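Antibiotic resistance protein (Deinococcus radiodurans, PDB 2VLI) probably confers tunicamycin resistance as a phosphotransferase, built on a P-loop nucleoside triphosphatase fold. Local coordinates at residues I10-F14 / A113-V118. Numbering follows the deposited sequence.
Sequences INGPF and APLNVV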
# COMPACT_ATOMS: atom_id res chain seq x y z
N ILE A 10 15.26 8.39 -4.51
CA ILE A 10 14.92 8.56 -3.11
C ILE A 10 13.43 8.83 -2.92
O ILE A 10 12.93 9.90 -3.27
CB ILE A 10 15.74 9.73 -2.49
CG1 ILE A 10 17.23 9.45 -2.64
CG2 ILE A 10 15.33 9.94 -1.00
CD1 ILE A 10 18.13 10.69 -2.43
N ASN A 11 12.73 7.86 -2.35
CA ASN A 11 11.33 7.97 -2.07
C ASN A 11 11.15 8.38 -0.62
O ASN A 11 11.89 7.93 0.25
CB ASN A 11 10.64 6.65 -2.31
CG ASN A 11 9.12 6.74 -2.17
OD1 ASN A 11 8.52 7.80 -2.41
ND2 ASN A 11 8.52 5.66 -1.73
N GLY A 12 10.16 9.18 -0.35
CA GLY A 12 10.02 9.77 0.98
C GLY A 12 8.57 10.07 1.23
O GLY A 12 7.79 10.10 0.28
N PRO A 13 8.20 10.25 2.51
CA PRO A 13 6.82 10.53 2.86
C PRO A 13 6.47 12.02 2.80
O PRO A 13 5.34 12.36 3.04
CB PRO A 13 6.76 10.09 4.32
CG PRO A 13 8.09 10.49 4.84
CD PRO A 13 9.06 10.22 3.71
N PHE A 14 7.44 12.88 2.48
CA PHE A 14 7.25 14.34 2.54
C PHE A 14 6.49 14.93 1.32
O PHE A 14 5.83 14.19 0.57
CB PHE A 14 8.60 15.05 2.75
CG PHE A 14 9.33 14.58 3.98
CD1 PHE A 14 8.88 14.94 5.27
CD2 PHE A 14 10.50 13.80 3.85
CE1 PHE A 14 9.55 14.53 6.40
CE2 PHE A 14 11.19 13.35 4.99
CZ PHE A 14 10.71 13.73 6.28
N ALA A 113 10.76 7.95 8.16
CA ALA A 113 10.91 9.12 8.98
C ALA A 113 9.98 9.05 10.17
O ALA A 113 8.90 8.48 10.07
CB ALA A 113 10.63 10.37 8.15
N PRO A 114 10.39 9.66 11.31
CA PRO A 114 9.57 9.71 12.50
C PRO A 114 8.25 10.46 12.30
O PRO A 114 8.21 11.49 11.58
CB PRO A 114 10.46 10.45 13.51
CG PRO A 114 11.83 10.15 13.05
CD PRO A 114 11.72 10.24 11.55
N LEU A 115 7.18 9.94 12.90
CA LEU A 115 5.85 10.55 12.73
C LEU A 115 5.85 12.09 13.05
O LEU A 115 5.27 12.89 12.33
CB LEU A 115 4.82 9.83 13.57
CG LEU A 115 3.40 10.36 13.62
CD1 LEU A 115 2.79 10.47 12.22
CD2 LEU A 115 2.57 9.50 14.62
N ASN A 116 6.50 12.49 14.14
CA ASN A 116 6.47 13.87 14.56
C ASN A 116 7.16 14.77 13.54
O ASN A 116 6.68 15.88 13.27
CB ASN A 116 7.09 13.98 15.96
CG ASN A 116 8.60 13.89 15.95
OD1 ASN A 116 9.28 14.93 16.05
ND2 ASN A 116 9.16 12.69 15.85
N VAL A 117 8.25 14.27 12.93
CA VAL A 117 8.98 15.01 11.90
C VAL A 117 8.11 15.23 10.67
O VAL A 117 8.08 16.34 10.10
CB VAL A 117 10.30 14.32 11.57
CG1 VAL A 117 10.94 14.83 10.22
CG2 VAL A 117 11.27 14.45 12.77
N VAL A 118 7.35 14.20 10.29
CA VAL A 118 6.46 14.34 9.14
C VAL A 118 5.30 15.29 9.47
O VAL A 118 4.96 16.15 8.66
CB VAL A 118 5.93 12.99 8.66
CG1 VAL A 118 5.00 13.21 7.49
CG2 VAL A 118 7.09 12.06 8.26
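Phe-14 overlaps the methyl of Ala-113 with the far end of its ring, CZ lying 3.8 Å from Ala-113 CB. The phenylalanine belongs to the loop that leaves strand 7-11 and whose sequence, beginning at Gly-12, fits a Walker A P-loop; residues 15-18, which continue that loop, are not modelled. Its partner segment runs from the end of the adjacent parallel strand 107-112 into helix 115-123, so the contact joins two neighbouring strand ends of the 2-3-1-4-5 sheet characteristic of P-loop kinases. The contact is apolar: five side-chain pairs lie within 4.5 Å, and the two segments bury 193 Å² between them, both sides summed. With CG anti to the carbonyl carbon of Phe-14 (chi1 -56°), the ring extends to put CE1 and CZ against Ala-113 and the two valines. Val-117 meets this ring at the edge, close to its plane, with CG1 4.1 Å from Phe-14 CE1. Val-118 approaches the same carbon obliquely, CG2 to Phe-14 CE1 being 4.0 Å. That methyl also touches Pro-13, whose CG is 3.9 Å from Val-118 CG2, and thus meets both proline and ring. Pro-13 folds back on its successor too: its CG lies 4.1 Å above the Phe-14 plane, over the ring centre, so proline and ring present one apolar surface. Beyond the pair, Leu-139 and Leu-142 of helix 132-142 also touch Pro-13, while Ser-85 OG hydrogen-bonds with the carbonyls of Gly-12 and Phe-14. On the helix side, the first turn is already formed where the valines meet the loop: Pro-114 occupies the N-cap position, and its O accepts a bond from Val-118 N at 3.1 Å.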